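Local coordinates for protein 2,5-dihydroxypyridine 5,6-dioxygenase (Pseudomonas putida KT2440, PDB 7CUP) that uses iron(II) and dioxygen to cleave the ring of 2,5-dihydroxypyridine between carbons 5 and 6, giving N-formylmaleamate in aerobic nicotinate degradation, at residues 21-35 with 91-103. Residues are numbered along the deposited sequence; the frame is centred on the assembly and turned at random.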
ATOM      1  N   VAL A  21      16.416   9.836  26.486  1.00 21.57           N
ATOM      2  CA  VAL A  21      14.938   9.910  26.345  1.00 20.67           C
ATOM      3  C   VAL A  21      14.322   9.124  27.493  1.00 21.03           C
ATOM      4  O   VAL A  21      14.738   7.999  27.727  1.00 20.44           O
ATOM      5  CB  VAL A  21      14.475   9.358  24.999  1.00 19.65           C
ATOM      6  CG1 VAL A  21      12.977   9.235  24.939  1.00 20.79           C
ATOM      7  CG2 VAL A  21      15.023  10.193  23.864  1.00 19.52           C
ATOM      8  N   ASP A  22      13.348   9.713  28.172  1.00 24.83           N
ATOM      9  CA  ASP A  22      12.557   9.053  29.243  1.00 26.95           C
ATOM     10  C   ASP A  22      11.220   9.777  29.312  1.00 25.45           C
ATOM     11  O   ASP A  22      10.942  10.619  28.438  1.00 24.68           O
ATOM     12  CB  ASP A  22      13.307   9.054  30.588  1.00 27.36           C
ATOM     13  CG  ASP A  22      13.643  10.446  31.095  1.00 28.96           C
ATOM     14  OD1 ASP A  22      12.889  11.399  30.794  1.00 26.03           O
ATOM     15  OD2 ASP A  22      14.707  10.580  31.727  1.00 34.81           O
ATOM     16  N   GLU A  23      10.451   9.502  30.349  1.00 26.34           N
ATOM     17  CA  GLU A  23       9.073  10.013  30.510  1.00 26.28           C
ATOM     18  C   GLU A  23       9.093  11.536  30.643  1.00 24.82           C
ATOM     19  O   GLU A  23       8.033  12.107  30.551  1.00 26.36           O
ATOM     20  CB  GLU A  23       8.373   9.342  31.699  1.00 29.51           C
ATOM     21  CG  GLU A  23       8.832   9.834  33.059  1.00 31.84           C
ATOM     22  CD  GLU A  23      10.197   9.342  33.520  1.00 40.63           C
ATOM     23  OE1 GLU A  23      10.694   8.320  32.975  1.00 52.65           O
ATOM     24  OE2 GLU A  23      10.772   9.978  34.430  1.00 47.58           O
ATOM     25  N   THR A  24      10.219  12.204  30.874  1.00 22.77           N
ATOM     26  CA  THR A  24      10.179  13.693  31.004  1.00 25.73           C
ATOM     27  C   THR A  24      10.288  14.315  29.601  1.00 26.14           C
ATOM     28  O   THR A  24      10.147  15.549  29.445  1.00 23.60           O
ATOM     29  CB  THR A  24      11.274  14.160  31.966  1.00 24.84           C
ATOM     30  OG1 THR A  24      12.544  13.931  31.348  1.00 27.45           O
ATOM     31  CG2 THR A  24      11.230  13.388  33.261  1.00 25.31           C
ATOM     32  N   GLN A  25      10.550  13.495  28.589  1.00 23.42           N
ATOM     33  CA  GLN A  25      11.081  14.030  27.321  1.00 23.85           C
ATOM     34  C   GLN A  25      10.013  13.977  26.223  1.00 23.66           C
ATOM     35  O   GLN A  25       9.129  13.101  26.242  1.00 21.02           O
ATOM     36  CB  GLN A  25      12.330  13.270  26.934  1.00 24.53           C
ATOM     37  CG  GLN A  25      13.455  13.327  27.948  1.00 24.66           C
ATOM     38  CD  GLN A  25      14.165  14.644  27.896  1.00 28.28           C
ATOM     39  OE1 GLN A  25      14.978  14.897  26.996  1.00 28.85           O
ATOM     40  NE2 GLN A  25      13.839  15.493  28.859  1.00 26.62           N
ATOM     41  N   SER A  26      10.139  14.886  25.261  1.00 23.92           N
ATOM     42  CA  SER A  26       9.339  14.902  24.014  1.00 23.59           C
ATOM     43  C   SER A  26      10.248  14.605  22.824  1.00 21.43           C
ATOM     44  O   SER A  26      11.352  15.187  22.711  1.00 19.86           O
ATOM     45  CB  SER A  26       8.623  16.194  23.872  1.00 26.14           C
ATOM     46  OG  SER A  26       7.583  16.241  24.834  1.00 31.20           O
ATOM     47  N   VAL A  27       9.809  13.688  21.990  1.00 19.97           N
ATOM     48  CA  VAL A  27      10.540  13.283  20.758  1.00 20.12           C
ATOM     49  C   VAL A  27       9.697  13.671  19.543  1.00 21.03           C
ATOM     50  O   VAL A  27       8.507  13.280  19.478  1.00 22.76           O
ATOM     51  CB  VAL A  27      10.819  11.775  20.771  1.00 19.03           C
ATOM     52  CG1 VAL A  27      11.483  11.342  19.471  1.00 19.32           C
ATOM     53  CG2 VAL A  27      11.640  11.362  21.985  1.00 19.67           C
ATOM     54  N   ALA A  28      10.299  14.369  18.593  1.00 20.72           N
ATOM     55  CA  ALA A  28       9.745  14.590  17.247  1.00 19.39           C
ATOM     56  C   ALA A  28      10.518  13.713  16.263  1.00 18.69           C
ATOM     57  O   ALA A  28      11.769  13.771  16.238  1.00 17.93           O
ATOM     58  CB  ALA A  28       9.831  16.052  16.898  1.00 20.52           C
ATOM     59  N   VAL A  29       9.785  12.928  15.486  1.00 17.85           N
ATOM     60  CA  VAL A  29      10.341  12.105  14.382  1.00 17.84           C
ATOM     61  C   VAL A  29      10.085  12.878  13.090  1.00 17.43           C
ATOM     62  O   VAL A  29       8.915  13.035  12.704  1.00 17.43           O
ATOM     63  CB  VAL A  29       9.781  10.675  14.340  1.00 18.76           C
ATOM     64  CG1 VAL A  29      10.448   9.894  13.215  1.00 19.14           C
ATOM     65  CG2 VAL A  29       9.974   9.970  15.668  1.00 18.10           C
ATOM     66  N   LEU A  30      11.160  13.435  12.532  1.00 16.90           N
ATOM     67  CA  LEU A  30      11.131  14.268  11.304  1.00 17.47           C
ATOM     68  C   LEU A  30      11.272  13.360  10.084  1.00 17.28           C
ATOM     69  O   LEU A  30      12.216  12.525  10.038  1.00 17.27           O
ATOM     70  CB  LEU A  30      12.272  15.266  11.358  1.00 16.74           C
ATOM     71  CG  LEU A  30      12.414  16.092  10.088  1.00 17.46           C
ATOM     72  CD1 LEU A  30      11.145  16.896   9.791  1.00 19.15           C
ATOM     73  CD2 LEU A  30      13.634  16.973  10.199  1.00 17.95           C
ATOM     74  N   LYS A  31      10.353  13.486   9.148  1.00 17.67           N
ATOM     75  CA  LYS A  31      10.379  12.636   7.929  1.00 19.90           C
ATOM     76  C   LYS A  31       9.936  13.443   6.712  1.00 17.14           C
ATOM     77  O   LYS A  31       9.351  14.517   6.887  1.00 16.23           O
ATOM     78  CB  LYS A  31       9.461  11.417   8.101  1.00 20.51           C
ATOM     79  CG  LYS A  31       8.009  11.756   8.380  1.00 22.94           C
ATOM     80  CD  LYS A  31       7.124  10.541   8.427  1.00 24.90           C
ATOM     81  CE  LYS A  31       5.661  10.882   8.530  1.00 26.45           C
ATOM     82  NZ  LYS A  31       4.855   9.657   8.356  1.00 29.91           N
ATOM     83  N   SER A  32      10.192  12.887   5.528  1.00 17.84           N
ATOM     84  CA  SER A  32       9.692  13.373   4.218  1.00 17.73           C
ATOM     85  C   SER A  32       9.242  12.159   3.399  1.00 18.94           C
ATOM     86  O   SER A  32       9.258  11.072   3.954  1.00 18.31           O
ATOM     87  CB  SER A  32      10.756  14.206   3.517  1.00 17.42           C
ATOM     88  OG  SER A  32      10.201  14.895   2.401  1.00 17.01           O
ATOM     89  N   HIS A  33       8.812  12.320   2.144  1.00 19.07           N
ATOM     90  CA  HIS A  33       8.177  11.193   1.398  1.00 20.53           C
ATOM     91  C   HIS A  33       9.188  10.052   1.169  1.00 20.58           C
ATOM     92  O   HIS A  33       8.786   8.902   1.087  1.00 19.16           O
ATOM     93  CB  HIS A  33       7.594  11.667   0.071  1.00 21.44           C
ATOM     94  CG  HIS A  33       8.627  11.863  -0.981  1.00 22.87           C
ATOM     95  ND1 HIS A  33       9.155  13.116  -1.257  1.00 24.71           N
ATOM     96  CD2 HIS A  33       9.221  10.997  -1.828  1.00 22.34           C
ATOM     97  CE1 HIS A  33      10.052  12.987  -2.229  1.00 24.60           C
ATOM     98  NE2 HIS A  33      10.117  11.703  -2.583  1.00 21.94           N
ATOM     99  N   TYR A  34      10.485  10.345   1.137  1.00 19.80           N
ATOM    100  CA  TYR A  34      11.548   9.362   0.835  1.00 21.25           C
ATOM    101  C   TYR A  34      12.100   8.698   2.107  1.00 22.61           C
ATOM    102  O   TYR A  34      13.006   7.863   1.974  1.00 22.79           O
ATOM    103  CB  TYR A  34      12.654  10.073   0.058  1.00 22.44           C
ATOM    104  CG  TYR A  34      13.214  11.299   0.744  1.00 23.76           C
ATOM    105  CD1 TYR A  34      14.293  11.186   1.610  1.00 22.65           C
ATOM    106  CD2 TYR A  34      12.699  12.575   0.515  1.00 21.96           C
ATOM    107  CE1 TYR A  34      14.835  12.296   2.241  1.00 22.07           C
ATOM    108  CE2 TYR A  34      13.276  13.696   1.092  1.00 20.20           C
ATOM    109  CZ  TYR A  34      14.311  13.549   1.993  1.00 21.32           C
ATOM    110  OH  TYR A  34      14.880  14.623   2.620  1.00 20.88           O
ATOM    111  N   SER A  35      11.583   9.000   3.294  1.00 20.21           N
ATOM    112  CA  SER A  35      12.064   8.419   4.574  1.00 19.08           C
ATOM    113  C   SER A  35      11.644   6.948   4.651  1.00 20.15           C
ATOM    114  O   SER A  35      10.544   6.635   4.206  1.00 21.14           O
ATOM    115  CB  SER A  35      11.522   9.176   5.751  1.00 19.03           C
ATOM    116  OG  SER A  35      12.032  10.502   5.775  1.00 19.39           O
ATOM    117  N   LEU A  91       9.970  21.536  15.582  1.00 21.58           N
ATOM    118  CA  LEU A  91      11.117  20.691  16.001  1.00 21.31           C
ATOM    119  C   LEU A  91      11.729  21.235  17.299  1.00 21.48           C
ATOM    120  O   LEU A  91      12.061  20.420  18.165  1.00 20.15           O
ATOM    121  CB  LEU A  91      12.131  20.662  14.862  1.00 21.47           C
ATOM    122  CG  LEU A  91      11.598  20.068  13.559  1.00 22.50           C
ATOM    123  CD1 LEU A  91      12.643  20.154  12.466  1.00 21.64           C
ATOM    124  CD2 LEU A  91      11.166  18.619  13.734  1.00 22.91           C
ATOM    125  N   GLU A  92      11.869  22.557  17.431  1.00 21.83           N
ATOM    126  CA  GLU A  92      12.368  23.220  18.677  1.00 23.13           C
ATOM    127  C   GLU A  92      11.508  22.866  19.893  1.00 22.21           C
ATOM    128  O   GLU A  92      12.040  22.868  21.021  1.00 21.40           O
ATOM    129  CB  GLU A  92      12.397  24.735  18.483  1.00 23.20           C
ATOM    130  CG  GLU A  92      13.511  25.143  17.575  1.00 24.68           C
ATOM    131  CD  GLU A  92      13.587  26.634  17.319  1.00 26.66           C
ATOM    132  OE1 GLU A  92      12.749  27.392  17.829  1.00 28.22           O
ATOM    133  OE2 GLU A  92      14.510  27.022  16.629  1.00 30.51           O
ATOM    134  N   ALA A  93      10.228  22.580  19.671  1.00 23.32           N
ATOM    135  CA  ALA A  93       9.282  22.148  20.730  1.00 24.43           C
ATOM    136  C   ALA A  93       9.769  20.866  21.389  1.00 23.56           C
ATOM    137  O   ALA A  93       9.494  20.698  22.571  1.00 23.27           O
ATOM    138  CB  ALA A  93       7.887  21.966  20.166  1.00 25.80           C
ATOM    139  N   ALA A  94      10.439  19.980  20.646  1.00 22.63           N
ATOM    140  CA  ALA A  94      10.856  18.641  21.119  1.00 20.67           C
ATOM    141  C   ALA A  94      12.118  18.742  21.980  1.00 20.15           C
ATOM    142  O   ALA A  94      12.946  19.646  21.749  1.00 19.62           O
ATOM    143  CB  ALA A  94      11.101  17.738  19.930  1.00 22.83           C
ATOM    144  N   ASP A  95      12.348  17.765  22.857  1.00 18.76           N
ATOM    145  CA  ASP A  95      13.668  17.625  23.520  1.00 20.43           C
ATOM    146  C   ASP A  95      14.662  16.998  22.530  1.00 20.78           C
ATOM    147  O   ASP A  95      15.832  17.381  22.513  1.00 20.20           O
ATOM    148  CB  ASP A  95      13.536  16.824  24.805  1.00 22.33           C
ATOM    149  CG  ASP A  95      12.703  17.578  25.832  1.00 25.77           C
ATOM    150  OD1 ASP A  95      13.171  18.642  26.300  1.00 25.49           O
ATOM    151  OD2 ASP A  95      11.583  17.125  26.093  1.00 27.51           O
ATOM    152  N   LEU A  96      14.204  16.049  21.735  1.00 19.47           N
ATOM    153  CA  LEU A  96      15.075  15.286  20.805  1.00 19.94           C
ATOM    154  C   LEU A  96      14.339  15.143  19.476  1.00 19.44           C
ATOM    155  O   LEU A  96      13.120  14.844  19.499  1.00 17.43           O
ATOM    156  CB  LEU A  96      15.386  13.910  21.396  1.00 22.40           C
ATOM    157  CG  LEU A  96      16.363  13.075  20.553  1.00 27.08           C
ATOM    158  CD1 LEU A  96      17.457  12.453  21.421  1.00 32.89           C
ATOM    159  CD2 LEU A  96      15.643  11.990  19.800  1.00 26.51           C
ATOM    160  N   VAL A  97      15.020  15.412  18.371  1.00 21.31           N
ATOM    161  CA  VAL A  97      14.480  15.174  16.999  1.00 20.30           C
ATOM    162  C   VAL A  97      15.206  13.948  16.464  1.00 20.68           C
ATOM    163  O   VAL A  97      16.452  13.930  16.594  1.00 21.00           O
ATOM    164  CB  VAL A  97      14.694  16.403  16.096  1.00 21.69           C
ATOM    165  CG1 VAL A  97      14.280  16.115  14.655  1.00 22.35           C
ATOM    166  CG2 VAL A  97      13.947  17.610  16.655  1.00 19.93           C
ATOM    167  N   VAL A  98      14.459  12.922  16.022  1.00 18.90           N
ATOM    168  CA  VAL A  98      15.027  11.825  15.187  1.00 17.71           C
ATOM    169  C   VAL A  98      14.871  12.265  13.743  1.00 16.41           C
ATOM    170  O   VAL A  98      13.756  12.305  13.268  1.00 18.27           O
ATOM    171  CB  VAL A  98      14.321  10.485  15.402  1.00 19.21           C
ATOM    172  CG1 VAL A  98      14.929   9.437  14.505  1.00 20.22           C
ATOM    173  CG2 VAL A  98      14.375  10.071  16.861  1.00 19.15           C
ATOM    174  N   ASP A  99      15.956  12.589  13.073  1.00 16.01           N
ATOM    175  CA  ASP A  99      15.899  13.040  11.666  1.00 19.28           C
ATOM    176  C   ASP A  99      16.067  11.820  10.747  1.00 19.46           C
ATOM    177  O   ASP A  99      17.162  11.252  10.669  1.00 18.52           O
ATOM    178  CB  ASP A  99      16.933  14.152  11.495  1.00 20.66           C
ATOM    179  CG  ASP A  99      17.078  14.646  10.075  1.00 21.84           C
ATOM    180  OD1 ASP A  99      16.244  14.227   9.230  1.00 20.96           O
ATOM    181  OD2 ASP A  99      18.052  15.389   9.831  1.00 19.24           O
ATOM    182  N   THR A 100      15.005  11.446  10.042  1.00 20.82           N
ATOM    183  CA  THR A 100      15.010  10.392   8.997  1.00 17.98           C
ATOM    184  C   THR A 100      14.932  11.014   7.605  1.00 19.87           C
ATOM    185  O   THR A 100      14.671  10.259   6.655  1.00 21.83           O
ATOM    186  CB  THR A 100      13.835   9.429   9.194  1.00 17.95           C
ATOM    187  OG1 THR A 100      12.590  10.078   8.901  1.00 18.90           O
ATOM    188  CG2 THR A 100      13.766   8.890  10.600  1.00 18.15           C
ATOM    189  N   MET A 101      15.188  12.315   7.445  1.00 21.93           N
ATOM    190  CA  MET A 101      15.127  12.968   6.103  1.00 23.10           C
ATOM    191  C   MET A 101      16.444  13.685   5.743  1.00 25.54           C
ATOM    192  O   MET A 101      16.542  14.114   4.575  1.00 27.48           O
ATOM    193  CB  MET A 101      13.954  13.952   5.997  1.00 22.41           C
ATOM    194  CG  MET A 101      14.167  15.272   6.682  1.00 22.58           C
ATOM    195  SD  MET A 101      12.802  16.439   6.347  1.00 23.59           S
ATOM    196  CE  MET A 101      13.360  17.212   4.845  1.00 23.67           C
ATOM    197  N   MET A 102      17.387  13.841   6.689  1.00 27.05           N
ATOM    198  CA  MET A 102      18.768  14.345   6.443  1.00 28.87           C
ATOM    199  C   MET A 102      18.698  15.853   6.249  1.00 27.93           C
ATOM    200  O   MET A 102      18.889  16.307   5.122  1.00 26.58           O
ATOM    201  CB  MET A 102      19.378  13.712   5.189  1.00 34.84           C
ATOM    202  CG  MET A 102      20.526  12.796   5.452  1.00 43.27           C
ATOM    203  SD  MET A 102      22.009  13.721   5.783  1.00 47.24           S
ATOM    204  CE  MET A 102      22.520  14.104   4.116  1.00 55.61           C
ATOM    205  N   LEU A 103      18.349  16.573   7.308  1.00 28.14           N
ATOM    206  CA  LEU A 103      18.448  18.044   7.372  1.00 31.12           C
ATOM    207  C   LEU A 103      19.930  18.362   7.331  1.00 31.88           C
ATOM    208  O   LEU A 103      20.605  18.067   8.318  1.00 33.51           O
ATOM    209  CB  LEU A 103      17.886  18.578   8.692  1.00 32.74           C
ATOM    210  CG  LEU A 103      16.383  18.733   8.795  1.00 33.32           C
ATOM    211  CD1 LEU A 103      16.075  19.403  10.117  1.00 38.26           C
ATOM    212  CD2 LEU A 103      15.806  19.525   7.630  1.00 33.48           C
TER
HETATM  213  O   HOH W   1       9.378  17.464  27.390  1.00 37.08           O
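Leu30 reaches from strand 26-31 into a pocket of Leu91, Val97, Met101 and Leu103, and packing is tightest there. Its CD2 presses on Leu103 CD1 at 3.4 Å, closer than usual for two methyls. The flexible Met101 chain, extended at chi2, puts SD 3.8 Å from Leu30 CG, and the bend beyond turns CE towards Ser32 and Tyr34. On the same face the small Ala28 lets the chain leaving helix 85-92 come close, Ala28 CB 3.7 Å from Ala94 CB. Val27, Val29 and Val98, beta-branched as suits extended strands, join Leu96 in a buried apolar face of methyls, where helix 37-49 packs on Val29. The two strands are neighbours in a five-stranded parallel sheet, with 26-31 between 53-58 and 96-99, joined by backbone bonds such as Val98 N to Ala28 O (2.8 Å). At the C-terminal ends of the two strands, Leu30 O accepts from both N and OG1 of Thr100, whose hydroxyl doubles the backbone grip. Asp99, its CG anti to the backbone N (chi1 175°), forms an Asx turn: OD1 accepts from Met101 N and also Met102 N, OD2 from Leu103 N. An asparagine here would probably leave at least one of these N-H groups facing an amide nitrogen instead of an acceptor, and let the bend presenting Met101 and Leu103 to Leu30 shift. Tyr34 OH donates a hydrogen bond to Met101 O, on a lone pair in the carbonyl plane, at 2.6 Å. The opposite end is looser and wetter: Asp95 OD2 uses its anti lone pair for Ser26 N (2.8 Å) and takes a water shared with Thr24 O, while the Gln25 amide, whose OE1 accepts from Arg118, stacks on the carboxylate with planes 23° apart.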